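Local coordinates for necrotic enteritis toxin B (Clostridium perfringens, PDB 4I0N), which belongs to the leukocidin/hemolysin family of pore-forming toxins and probably damages host cells by assembling a beta-barrel pore in their membranes, at residues 35-40 with 268-273; 79-84 with 261-266; 83-88 with 213-218; 147-150 with 155-158; 166-171 with 222-227. One frame throughout, in Å; residues are numbered along the deposited sequence.

Interactions 1, 3 and 5 join the parts of an all-beta toxin around its central sandwich, with interaction 2 farther out and interaction 4 joining strand 144-150 to strand 154-162. Interactions 2 and 3 share Glu83 and Thr84 and touch through Pro82 CG and Leu215 O, 3.4 Å apart. Interactions 4 and 5 lie closest together, their centres about 7 Å apart, and backbone bonds between strands 154-162 and 165-172 link them. A salt bridge from Glu83 OE2 to Lys171 NZ ties interactions 2 and 3 to interaction 5. Interaction 1 touches none of the others but adjoins interaction 2 along strand 258-279; there the Tyr271 side chain lies about 5 Å from a bound magnesium ion.

Interaction 1. Residues 35-40 with 268-273; sequences KGWKAT and TSEYNE
Trp37 and Asn272 face each other with CA atoms 7.5 Å apart, where the segments 37-40 and 268-273 run in broadly the same direction, 30° apart, at an axis separation of 8.5 Å. The contact is made by the indole of Trp37, over which the amide of Asn272 stands steeply, the ring and amide planes meeting at 68°. Asn272 OD1 comes down over the centre of one indole face, 3.1 Å above its plane, and its closest ring atom is Trp37 CD2 at 3.2 Å. The amide oxygen thus sits over the ring face and not at its edge. Strand 37-47 belongs to one sheet of the alpha-hemolysin-type beta-sandwich and strand 258-279 to the other, which makes Trp37 a wedge between two layers; Tyr243 and Arg245 of strand 236-255 and Ile64 and Pro65 also pack on it. Farther along the indole, Glu270 CB lies 3.6 Å from Trp37 CZ2. The carboxylate of Glu270, carried on an extended chain, is turned only 22° from the ring plane. A water in the plane of the indole accepts from Trp37 NE1 at 3.0 Å and donates to Glu270 OE2 at 2.6 Å. The other carboxylate oxygen, OE1, forms a salt bridge with Arg245, although Asp67 also brings a like charge close to it.

Interaction 2. Residues 79-84 with 261-266; sequences MKWPET and GTNKLS
Trp81 and Asn263 are brought together by two different first torsions: Trp81 holds CG in the crowded position between backbone N and carbonyl carbon (chi1 64°), while Asn263 swings CG opposite its own backbone N (chi1 -169°) and reaches toward the indole. The two side chains meet roughly at right angles. Trp81 NE1 donates to Asn263 OD1 at 2.9 Å, a bond that is moderately bent (151° at the hydrogen). The oxygen lies in the plane of the indole, at its edge, whereas the donor is somewhat tilted from the plane of the amide. The other end of the amide is held too, Asn263 ND2 bonding to Asn248 OD1, which probably fixes its rotation. Nearer the other end, the aliphatic part of Lys80 passes Ser266, with CG 4.0 Å from OG; the charged end of Lys80 pairs with Asp67 and Asp247, and the Ser266 hydroxyl bonds to Asp249. Just past Pro82, Glu83 and Thr84 both face Phe246 in a classic beta bulge where the chain turns a corner. Strand 236-255 lies between the two strands, pairing with both, while Phe172 and Phe193 meet the Trp81 ring edge-to-face and Ile216 of helix 214-217 packs on it.

Interaction 3. Residues 83-88 with 213-218; sequences ETYRIN and STLISG
Leu215 O receives the hydroxyl of Tyr85 in a short hydrogen bond, 2.6 Å from Tyr85 OH, that fastens the single-turn helix 214-217 to a strand of the sandwich. The helix leads directly into strand 219-231, and Ser213 takes the N-cap position at its start. The bond is well directed at both ends: the donor lies in the carbonyl plane, with an angle of 154° at the oxygen, and Leu215 O in turn sits at the edge of the tyrosine ring, near its plane. Tyr85 points from strand 76-92 toward the helix, with CG opposite the carbonyl carbon and beside the backbone N (chi1 -63°), and the full length of the phenol bridges a distance at which the nearest CA atoms, those of Tyr85 and Leu215, are still 9.3 Å apart. Apolar packing backs the bond only loosely, Tyr85 CE2 lying 4.3 Å from Leu215 CB. Both residues are buried. Phe220 meets the Tyr85 ring with planes at about 40°, Arg245 and Ser66 also touch it, and Leu215 packs on Phe154 and Ile170. Several hydrogen bonds define the turn that presents the carbonyl. Ser213 OG accepts from Leu215 N at 3.0 Å, the capping bond, and is also hydrogen-bonded to Pro152 O. Gly218, the first residue to leave helical geometry, closes the turn with Gly218 N 2.8 Å from Thr214 O. At the opening of the same turn, Ser213 O accepts from two backbone amides, Ile216 N at 2.9 Å and Ser217 N at 3.0 Å.

Interaction 4. Residues 147-150 with 155-158; sequences ISYE and RTIQ
Tyr149 drives the hydroxyl end of its ring against the side chain of Thr156, bringing Tyr149 OH within reach of both branches of the threonine. The bond is short, 2.6 Å from Tyr149 OH to Thr156 OG1, with the tyrosine as donor. Thr156 OG1 lies at the ring edge, near the plane of the phenol, so the hydroxyl can point at it without leaving the conjugated plane. The methyl branch presses in beside it, Thr156 CG2 being 3.2 Å from Tyr149 OH, a tight carbon-oxygen approach. The two side chains come from opposite directions: Tyr149 has its ring between backbone N and carbonyl carbon (chi1 63°) and extends across from strand 144-150, while Thr156 sets OG1 beside its backbone N (chi1 -66°) to meet it. The threonine hydroxyl then bonds to Gln151 OE1, an oxygen that can only accept, which gives a hydrogen-bonded chain from tyrosine to threonine to glutamine in a buried setting. Both strands carry a single side chain into the contact, and just a short connection separates them in sequence. Strands 113-120, 126-127 and 144-150 form a small antiparallel sheet that probably corresponds to the folded prestem, which in related toxins unfolds to build the pore; the Tyr149 contact joins the last of these strands to strand 154-162. Around it, Phe220 meets the Tyr149 ring edge-to-face, Asn223 and Met224 of strand 219-231 and Val114 of strand 113-120 touch it, and Trp168 and Ile170 of strand 165-172 back Thr156.

Interaction 5. Residues 166-171 with 222-227; sequences ASWDIK and PNMALA
Met224 lies across the six-membered ring of Trp168, the two side chains running past each other in opposite senses between the facing sheets of the beta-sandwich. Strand 165-172 belongs to one layer and strand 219-231 to the other. The backbones stay well apart, with the CA atoms of Trp168 and Met224 separated by 9.1 Å, and buried side chains fill the space between. Met224 CG stands 3.5 Å from the centroid of the benzene portion of the indole and just 2° off the ring normal, which is nearly ideal for a CH-pi contact. From there it is almost equally far from all six carbons, while Met224 CB settles toward the outer end of the ring, 3.7 Å from Trp168 CH2. The chain then bends at chi2 (82°), which lifts the sulfur farther from the ring: SD is 4.8 Å from the same centroid and 20° off the normal, a Met-aromatic contact at a distance, above the face. Beyond the sulfur the terminal methyl continues toward Ile170, two residues along from the tryptophan and on the same side of its strand. One methionine therefore serves both neighbours, with its CB and CG on the indole and its methyl on the isoleucine. The polar edge of Trp168 looks elsewhere, NE1 donating to Pro105 O, which helps fix the face turned to Met224. Tyr149 of strand 144-150 packs on the methionine as well, and Ile87 on Ile170. The methionine and isoleucine meet tip to tip, Met224 CE lying 3.8 Å from Ile170 CD1.

Interaction 1. Residues 35-40 with 268-273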
# COMPACT_ATOMS: atom_id res chain seq x y z
N LYS A 35 1.17 -9.08 -13.89
CA LYS A 35 1.16 -10.28 -13.02
C LYS A 35 0.20 -10.17 -11.83
O LYS A 35 0.42 -10.78 -10.76
CB LYS A 35 2.59 -10.62 -12.56
CG LYS A 35 3.48 -11.09 -13.71
CD LYS A 35 4.61 -12.00 -13.25
CE LYS A 35 5.77 -11.19 -12.69
N GLY A 36 -0.87 -9.41 -12.01
CA GLY A 36 -1.90 -9.28 -10.98
C GLY A 36 -1.67 -8.12 -10.04
O GLY A 36 -2.52 -7.83 -9.19
N TRP A 37 -0.50 -7.46 -10.16
CA TRP A 37 -0.20 -6.26 -9.40
C TRP A 37 -0.75 -5.09 -10.19
O TRP A 37 -0.48 -4.98 -11.38
CB TRP A 37 1.32 -6.10 -9.25
CG TRP A 37 1.99 -7.22 -8.51
CD1 TRP A 37 1.85 -8.57 -8.74
CD2 TRP A 37 2.94 -7.09 -7.45
NE1 TRP A 37 2.64 -9.29 -7.87
CE2 TRP A 37 3.33 -8.40 -7.07
CE3 TRP A 37 3.50 -6.00 -6.79
CZ2 TRP A 37 4.26 -8.64 -6.05
CZ3 TRP A 37 4.45 -6.23 -5.79
CH2 TRP A 37 4.81 -7.55 -5.42
N LYS A 38 -1.51 -4.22 -9.52
CA LYS A 38 -2.26 -3.17 -10.22
C LYS A 38 -2.03 -1.80 -9.60
O LYS A 38 -1.97 -1.67 -8.39
CB LYS A 38 -3.76 -3.48 -10.13
CG LYS A 38 -4.14 -4.82 -10.69
CD LYS A 38 -5.64 -5.09 -10.53
CE LYS A 38 -5.99 -6.52 -10.97
NZ LYS A 38 -5.32 -7.52 -10.07
N ALA A 39 -1.91 -0.78 -10.44
CA ALA A 39 -1.83 0.61 -9.97
C ALA A 39 -2.72 1.47 -10.82
O ALA A 39 -2.53 1.54 -12.06
CB ALA A 39 -0.42 1.12 -10.04
N THR A 40 -3.66 2.15 -10.16
CA THR A 40 -4.48 3.17 -10.81
C THR A 40 -4.16 4.48 -10.14
O THR A 40 -4.30 4.61 -8.92
CB THR A 40 -5.98 2.86 -10.66
OG1 THR A 40 -6.30 1.66 -11.38
CG2 THR A 40 -6.84 4.02 -11.23
N THR A 268 13.41 -14.80 -0.73
CA THR A 268 12.93 -14.07 -1.88
C THR A 268 11.92 -13.01 -1.43
O THR A 268 11.28 -13.15 -0.38
CB THR A 268 12.22 -15.03 -2.88
OG1 THR A 268 11.21 -15.76 -2.18
CG2 THR A 268 13.24 -16.03 -3.48
N SER A 269 11.80 -11.94 -2.22
CA SER A 269 10.69 -10.99 -2.09
C SER A 269 10.26 -10.61 -3.51
O SER A 269 10.91 -11.00 -4.50
CB SER A 269 11.09 -9.75 -1.27
OG SER A 269 12.12 -9.01 -1.93
N GLU A 270 9.15 -9.89 -3.64
CA GLU A 270 8.74 -9.50 -4.99
C GLU A 270 8.61 -8.01 -5.11
O GLU A 270 8.35 -7.33 -4.13
CB GLU A 270 7.46 -10.22 -5.41
CG GLU A 270 7.70 -11.70 -5.63
CD GLU A 270 6.51 -12.39 -6.29
OE1 GLU A 270 6.27 -13.57 -5.96
OE2 GLU A 270 5.82 -11.74 -7.12
N TYR A 271 8.83 -7.51 -6.32
CA TYR A 271 8.87 -6.06 -6.55
C TYR A 271 8.31 -5.73 -7.92
O TYR A 271 8.67 -6.37 -8.90
CB TYR A 271 10.31 -5.59 -6.47
CG TYR A 271 10.50 -4.11 -6.73
CD1 TYR A 271 10.55 -3.19 -5.67
CD2 TYR A 271 10.65 -3.62 -8.03
CE1 TYR A 271 10.73 -1.82 -5.91
CE2 TYR A 271 10.83 -2.25 -8.28
CZ TYR A 271 10.88 -1.37 -7.22
OH TYR A 271 11.06 -0.03 -7.49
N ASN A 272 7.46 -4.71 -8.00
CA ASN A 272 7.00 -4.21 -9.30
C ASN A 272 6.80 -2.72 -9.20
O ASN A 272 6.35 -2.25 -8.17
CB ASN A 272 5.67 -4.89 -9.69
CG ASN A 272 5.86 -6.36 -10.06
OD1 ASN A 272 5.51 -7.26 -9.29
ND2 ASN A 272 6.44 -6.60 -11.24
N GLU A 273 7.12 -1.98 -10.25
CA GLU A 273 6.91 -0.54 -10.22
C GLU A 273 6.18 -0.05 -11.48
O GLU A 273 6.20 -0.71 -12.53
CB GLU A 273 8.22 0.21 -10.01
CG GLU A 273 9.22 0.01 -11.11
CD GLU A 273 10.40 0.96 -10.99
OE1 GLU A 273 10.99 1.05 -9.90
OE2 GLU A 273 10.73 1.62 -11.99
O HOH W 1 3.21 -12.07 -6.92

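Interaction 2. Residues 79-84 with 261-266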
# COMPACT_ATOMS: atom_id res chain seq x y z
N MET A 79 4.74 -22.78 4.56
CA MET A 79 3.79 -21.78 4.10
C MET A 79 4.52 -20.46 3.88
O MET A 79 5.03 -19.87 4.84
CB MET A 79 2.68 -21.60 5.14
CG MET A 79 1.71 -20.43 4.83
SD MET A 79 0.44 -20.36 6.11
CE MET A 79 -0.12 -18.66 6.00
N LYS A 80 4.60 -20.03 2.62
CA LYS A 80 5.13 -18.71 2.32
C LYS A 80 3.98 -17.70 2.40
O LYS A 80 2.92 -17.91 1.80
CB LYS A 80 5.76 -18.69 0.92
CG LYS A 80 6.43 -17.35 0.62
CD LYS A 80 7.08 -17.32 -0.75
CE LYS A 80 6.05 -17.26 -1.89
NZ LYS A 80 5.35 -15.94 -1.97
N TRP A 81 4.21 -16.57 3.07
CA TRP A 81 3.13 -15.63 3.35
C TRP A 81 3.70 -14.21 3.40
O TRP A 81 4.91 -14.05 3.62
CB TRP A 81 2.41 -16.02 4.66
CG TRP A 81 3.28 -15.93 5.88
CD1 TRP A 81 4.24 -16.82 6.28
CD2 TRP A 81 3.30 -14.87 6.83
NE1 TRP A 81 4.84 -16.38 7.45
CE2 TRP A 81 4.29 -15.17 7.79
CE3 TRP A 81 2.57 -13.67 6.95
CZ2 TRP A 81 4.57 -14.33 8.88
CZ3 TRP A 81 2.83 -12.84 8.04
CH2 TRP A 81 3.83 -13.18 9.00
N PRO A 82 2.86 -13.18 3.14
CA PRO A 82 3.38 -11.81 3.08
C PRO A 82 3.40 -11.16 4.46
O PRO A 82 2.34 -10.99 5.10
CB PRO A 82 2.38 -11.11 2.15
CG PRO A 82 1.09 -11.80 2.42
CD PRO A 82 1.48 -13.27 2.63
N GLU A 83 4.60 -10.82 4.92
CA GLU A 83 4.73 -10.25 6.25
C GLU A 83 4.65 -8.73 6.19
O GLU A 83 4.15 -8.11 7.14
CB GLU A 83 6.01 -10.74 6.94
CG GLU A 83 6.14 -10.31 8.43
CD GLU A 83 6.72 -8.91 8.60
OE1 GLU A 83 7.31 -8.37 7.63
OE2 GLU A 83 6.58 -8.36 9.72
N THR A 84 5.12 -8.13 5.09
CA THR A 84 5.06 -6.67 4.90
C THR A 84 4.76 -6.33 3.44
O THR A 84 5.43 -6.83 2.52
CB THR A 84 6.38 -5.91 5.35
OG1 THR A 84 6.57 -6.05 6.77
CG2 THR A 84 6.28 -4.40 5.01
N GLY A 261 6.65 -25.30 15.06
CA GLY A 261 6.64 -24.27 13.99
C GLY A 261 7.80 -23.31 14.13
O GLY A 261 8.25 -23.03 15.24
N THR A 262 8.29 -22.80 13.00
CA THR A 262 9.36 -21.80 12.97
C THR A 262 8.97 -20.80 11.89
O THR A 262 8.58 -21.22 10.79
CB THR A 262 10.74 -22.42 12.59
OG1 THR A 262 11.02 -23.53 13.45
CG2 THR A 262 11.87 -21.40 12.78
N ASN A 263 9.05 -19.51 12.19
CA ASN A 263 8.88 -18.50 11.15
C ASN A 263 10.22 -17.82 10.85
O ASN A 263 10.98 -17.47 11.76
CB ASN A 263 7.87 -17.44 11.58
CG ASN A 263 7.47 -16.53 10.43
OD1 ASN A 263 6.85 -16.98 9.47
ND2 ASN A 263 7.83 -15.24 10.52
N LYS A 264 10.52 -17.63 9.57
CA LYS A 264 11.73 -16.92 9.20
C LYS A 264 11.47 -16.03 7.99
O LYS A 264 10.49 -16.21 7.28
CB LYS A 264 12.88 -17.90 8.91
CG LYS A 264 12.61 -18.85 7.76
N LEU A 265 12.39 -15.11 7.74
CA LEU A 265 12.37 -14.34 6.50
C LEU A 265 12.57 -15.26 5.30
O LEU A 265 13.42 -16.15 5.32
CB LEU A 265 13.49 -13.30 6.53
CG LEU A 265 13.52 -12.24 5.43
CD1 LEU A 265 12.22 -11.38 5.39
CD2 LEU A 265 14.78 -11.35 5.60
N SER A 266 11.77 -15.06 4.25
CA SER A 266 11.99 -15.81 3.01
C SER A 266 13.26 -15.29 2.35
O SER A 266 13.62 -14.12 2.54
CB SER A 266 10.84 -15.60 2.01
OG SER A 266 9.61 -16.00 2.57

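Interaction 3. Residues 83-88 with 213-218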
# COMPACT_ATOMS: atom_id res chain seq x y z
N GLU A 83 4.60 -10.82 4.92
CA GLU A 83 4.73 -10.25 6.25
C GLU A 83 4.65 -8.73 6.19
O GLU A 83 4.15 -8.11 7.14
CB GLU A 83 6.01 -10.74 6.94
CG GLU A 83 6.14 -10.31 8.43
CD GLU A 83 6.72 -8.91 8.60
OE1 GLU A 83 7.31 -8.37 7.63
OE2 GLU A 83 6.58 -8.36 9.72
N THR A 84 5.12 -8.13 5.09
CA THR A 84 5.06 -6.67 4.90
C THR A 84 4.76 -6.33 3.44
O THR A 84 5.43 -6.83 2.52
CB THR A 84 6.38 -5.91 5.35
OG1 THR A 84 6.57 -6.05 6.77
CG2 THR A 84 6.28 -4.40 5.01
N TYR A 85 3.76 -5.47 3.23
CA TYR A 85 3.63 -4.79 1.94
C TYR A 85 4.20 -3.36 2.07
O TYR A 85 3.80 -2.62 2.94
CB TYR A 85 2.17 -4.69 1.54
CG TYR A 85 1.47 -6.00 1.33
CD1 TYR A 85 1.36 -6.55 0.03
CD2 TYR A 85 0.84 -6.65 2.39
CE1 TYR A 85 0.66 -7.74 -0.19
CE2 TYR A 85 0.14 -7.87 2.18
CZ TYR A 85 0.05 -8.40 0.88
OH TYR A 85 -0.65 -9.57 0.67
N ARG A 86 5.10 -2.98 1.17
CA ARG A 86 5.65 -1.62 1.14
C ARG A 86 5.21 -0.90 -0.13
O ARG A 86 5.31 -1.45 -1.25
CB ARG A 86 7.17 -1.64 1.19
CG ARG A 86 7.75 -0.21 1.18
CD ARG A 86 9.25 -0.24 1.49
NE ARG A 86 9.47 -0.63 2.87
CZ ARG A 86 10.67 -0.84 3.42
NH1 ARG A 86 11.78 -0.70 2.70
NH2 ARG A 86 10.76 -1.19 4.70
N ILE A 87 4.72 0.32 0.05
CA ILE A 87 4.26 1.13 -1.08
C ILE A 87 5.07 2.41 -1.04
O ILE A 87 5.06 3.12 -0.04
CB ILE A 87 2.73 1.43 -0.99
CG1 ILE A 87 1.91 0.15 -1.26
CG2 ILE A 87 2.30 2.54 -1.99
CD1 ILE A 87 1.61 -0.68 -0.05
N ASN A 88 5.79 2.70 -2.13
CA ASN A 88 6.52 3.96 -2.22
C ASN A 88 5.90 4.76 -3.36
O ASN A 88 5.62 4.20 -4.44
CB ASN A 88 7.99 3.73 -2.55
CG ASN A 88 8.72 2.89 -1.53
OD1 ASN A 88 8.44 2.93 -0.33
ND2 ASN A 88 9.69 2.14 -2.00
N SER A 213 -6.31 -13.60 7.66
CA SER A 213 -6.55 -12.27 7.13
C SER A 213 -6.61 -12.33 5.61
O SER A 213 -5.84 -13.07 4.98
CB SER A 213 -5.41 -11.34 7.52
OG SER A 213 -5.46 -10.17 6.73
N THR A 214 -7.51 -11.56 5.02
CA THR A 214 -7.57 -11.44 3.55
C THR A 214 -6.26 -10.91 2.94
O THR A 214 -5.98 -11.19 1.79
CB THR A 214 -8.76 -10.57 3.08
OG1 THR A 214 -8.64 -9.25 3.62
CG2 THR A 214 -10.05 -11.17 3.52
N LEU A 215 -5.46 -10.18 3.71
CA LEU A 215 -4.14 -9.72 3.24
C LEU A 215 -3.15 -10.89 3.08
O LEU A 215 -2.15 -10.79 2.35
CB LEU A 215 -3.56 -8.66 4.18
CG LEU A 215 -3.94 -7.21 3.83
CD1 LEU A 215 -5.46 -6.92 3.92
CD2 LEU A 215 -3.16 -6.24 4.76
N ILE A 216 -3.45 -12.00 3.74
CA ILE A 216 -2.62 -13.21 3.59
C ILE A 216 -3.24 -14.18 2.56
O ILE A 216 -2.54 -14.72 1.69
CB ILE A 216 -2.37 -13.88 4.96
CG1 ILE A 216 -1.48 -12.95 5.80
CG2 ILE A 216 -1.72 -15.27 4.80
CD1 ILE A 216 -1.40 -13.32 7.29
N SER A 217 -4.54 -14.41 2.66
CA SER A 217 -5.18 -15.34 1.73
C SER A 217 -5.29 -14.77 0.31
O SER A 217 -5.21 -15.51 -0.66
CB SER A 217 -6.55 -15.75 2.25
OG SER A 217 -7.39 -14.61 2.33
N GLY A 218 -5.44 -13.46 0.18
CA GLY A 218 -5.71 -12.86 -1.12
C GLY A 218 -4.68 -11.84 -1.56
O GLY A 218 -4.07 -11.97 -2.62

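Interaction 4. Residues 147-150 with 155-158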
# COMPACT_ATOMS: atom_id res chain seq x y z
N ILE A 147 -9.53 8.31 0.94
CA ILE A 147 -8.98 6.97 0.80
C ILE A 147 -9.69 6.01 1.74
O ILE A 147 -10.24 6.41 2.77
CB ILE A 147 -7.46 6.90 1.09
CG1 ILE A 147 -7.19 7.26 2.57
CG2 ILE A 147 -6.68 7.79 0.11
CD1 ILE A 147 -5.85 6.77 3.08
N SER A 148 -9.66 4.73 1.39
CA SER A 148 -10.30 3.69 2.19
C SER A 148 -9.67 2.36 1.85
O SER A 148 -9.60 1.98 0.67
CB SER A 148 -11.81 3.62 1.87
OG SER A 148 -12.40 2.50 2.51
N TYR A 149 -9.20 1.65 2.87
CA TYR A 149 -8.83 0.25 2.70
C TYR A 149 -8.91 -0.51 4.00
O TYR A 149 -8.98 0.09 5.07
CB TYR A 149 -7.43 0.10 2.06
CG TYR A 149 -6.27 0.64 2.86
CD1 TYR A 149 -5.67 -0.13 3.90
CD2 TYR A 149 -5.77 1.91 2.61
CE1 TYR A 149 -4.55 0.36 4.60
CE2 TYR A 149 -4.66 2.42 3.32
CZ TYR A 149 -4.07 1.65 4.31
OH TYR A 149 -2.99 2.16 4.99
N GLU A 150 -8.95 -1.83 3.90
CA GLU A 150 -8.92 -2.66 5.09
C GLU A 150 -7.57 -3.39 5.24
O GLU A 150 -6.89 -3.72 4.24
CB GLU A 150 -10.10 -3.65 5.10
CG GLU A 150 -9.98 -4.74 4.06
CD GLU A 150 -11.09 -5.76 4.14
OE1 GLU A 150 -11.80 -5.84 5.18
OE2 GLU A 150 -11.24 -6.50 3.14
N ARG A 155 -0.90 -3.47 10.38
CA ARG A 155 -0.94 -2.03 10.66
C ARG A 155 -0.26 -1.27 9.54
O ARG A 155 0.54 -1.85 8.80
CB ARG A 155 -0.24 -1.71 12.00
CG ARG A 155 1.20 -2.17 12.05
CD ARG A 155 1.96 -1.51 13.23
NE ARG A 155 1.22 -1.59 14.48
CZ ARG A 155 1.45 -2.47 15.45
NH1 ARG A 155 2.44 -3.37 15.33
NH2 ARG A 155 0.70 -2.46 16.55
N THR A 156 -0.59 0.02 9.41
CA THR A 156 0.03 0.88 8.42
C THR A 156 0.97 1.84 9.13
O THR A 156 0.58 2.50 10.11
CB THR A 156 -1.03 1.71 7.68
OG1 THR A 156 -1.85 0.82 6.93
CG2 THR A 156 -0.35 2.74 6.73
N ILE A 157 2.22 1.89 8.67
CA ILE A 157 3.22 2.80 9.23
C ILE A 157 3.67 3.69 8.09
O ILE A 157 4.25 3.19 7.11
CB ILE A 157 4.44 2.02 9.80
CG1 ILE A 157 3.96 1.01 10.87
CG2 ILE A 157 5.52 2.99 10.34
CD1 ILE A 157 4.92 -0.14 11.12
N GLN A 158 3.41 4.99 8.17
CA GLN A 158 4.01 5.87 7.16
C GLN A 158 5.48 6.07 7.52
O GLN A 158 5.79 6.75 8.50
CB GLN A 158 3.28 7.20 7.00
CG GLN A 158 3.85 8.01 5.81
CD GLN A 158 3.07 9.26 5.46
OE1 GLN A 158 2.70 10.05 6.33
NE2 GLN A 158 2.82 9.46 4.15

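Interaction 5. Residues 166-171 with 222-227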
# COMPACT_ATOMS: atom_id res chain seq x y z
N ALA A 166 6.76 9.51 -0.47
CA ALA A 166 5.84 9.11 0.57
C ALA A 166 5.92 7.59 0.57
O ALA A 166 5.85 6.96 -0.49
CB ALA A 166 4.41 9.56 0.23
N SER A 167 6.11 7.00 1.73
CA SER A 167 6.25 5.55 1.81
C SER A 167 5.50 4.99 3.01
O SER A 167 5.48 5.62 4.05
CB SER A 167 7.73 5.18 1.90
OG SER A 167 7.86 3.77 2.00
N TRP A 168 4.91 3.82 2.83
CA TRP A 168 4.10 3.16 3.84
C TRP A 168 4.46 1.68 3.92
O TRP A 168 4.58 1.02 2.89
CB TRP A 168 2.62 3.23 3.48
CG TRP A 168 2.05 4.62 3.42
CD1 TRP A 168 1.47 5.31 4.45
CD2 TRP A 168 1.99 5.47 2.28
NE1 TRP A 168 1.05 6.55 4.01
CE2 TRP A 168 1.36 6.68 2.68
CE3 TRP A 168 2.41 5.34 0.94
CZ2 TRP A 168 1.11 7.74 1.79
CZ3 TRP A 168 2.20 6.41 0.06
CH2 TRP A 168 1.54 7.58 0.49
N ASP A 169 4.63 1.18 5.14
CA ASP A 169 4.68 -0.26 5.37
C ASP A 169 3.37 -0.70 5.96
O ASP A 169 2.89 -0.12 6.94
CB ASP A 169 5.82 -0.61 6.33
CG ASP A 169 7.15 -0.69 5.65
OD1 ASP A 169 7.20 -0.61 4.41
OD2 ASP A 169 8.15 -0.85 6.36
N ILE A 170 2.78 -1.71 5.33
CA ILE A 170 1.60 -2.36 5.89
C ILE A 170 2.12 -3.69 6.40
O ILE A 170 2.43 -4.61 5.62
CB ILE A 170 0.44 -2.47 4.87
CG1 ILE A 170 -0.14 -1.07 4.57
CG2 ILE A 170 -0.67 -3.42 5.38
CD1 ILE A 170 0.69 -0.25 3.62
N LYS A 171 2.27 -3.76 7.73
CA LYS A 171 3.08 -4.79 8.35
C LYS A 171 2.23 -5.66 9.26
O LYS A 171 1.39 -5.18 10.00
CB LYS A 171 4.23 -4.15 9.17
CG LYS A 171 5.20 -5.15 9.77
CD LYS A 171 6.36 -4.38 10.48
CE LYS A 171 7.35 -5.33 11.20
NZ LYS A 171 8.13 -6.22 10.26
N PRO A 222 -4.06 -1.38 -1.69
CA PRO A 222 -3.68 -0.08 -1.16
C PRO A 222 -4.53 1.07 -1.72
O PRO A 222 -5.00 1.01 -2.86
CB PRO A 222 -2.22 0.05 -1.59
CG PRO A 222 -2.12 -0.79 -2.86
CD PRO A 222 -3.01 -1.98 -2.54
N ASN A 223 -4.72 2.10 -0.90
CA ASN A 223 -5.38 3.33 -1.33
C ASN A 223 -4.71 4.43 -0.52
O ASN A 223 -4.89 4.50 0.70
CB ASN A 223 -6.90 3.28 -1.08
CG ASN A 223 -7.69 4.44 -1.74
OD1 ASN A 223 -8.86 4.65 -1.41
ND2 ASN A 223 -7.07 5.17 -2.68
N MET A 224 -3.90 5.23 -1.19
CA MET A 224 -3.19 6.33 -0.57
C MET A 224 -3.43 7.55 -1.42
O MET A 224 -3.82 7.44 -2.58
CB MET A 224 -1.68 6.07 -0.45
CG MET A 224 -1.29 5.03 0.57
SD MET A 224 -1.44 3.34 -0.08
CE MET A 224 -0.97 2.41 1.40
N ALA A 225 -3.19 8.73 -0.87
CA ALA A 225 -3.40 9.94 -1.65
C ALA A 225 -2.38 11.00 -1.29
O ALA A 225 -1.84 11.01 -0.18
CB ALA A 225 -4.83 10.47 -1.46
N LEU A 226 -2.13 11.91 -2.23
CA LEU A 226 -1.22 12.99 -1.92
C LEU A 226 -1.58 14.27 -2.66
O LEU A 226 -2.45 14.26 -3.54
CB LEU A 226 0.22 12.56 -2.20
CG LEU A 226 0.61 12.14 -3.60
CD1 LEU A 226 0.61 13.34 -4.55
CD2 LEU A 226 2.01 11.52 -3.53
N ALA A 227 -0.93 15.36 -2.27
CA ALA A 227 -1.07 16.62 -2.98
C ALA A 227 0.31 16.97 -3.51
O ALA A 227 1.29 16.98 -2.74
CB ALA A 227 -1.57 17.74 -2.04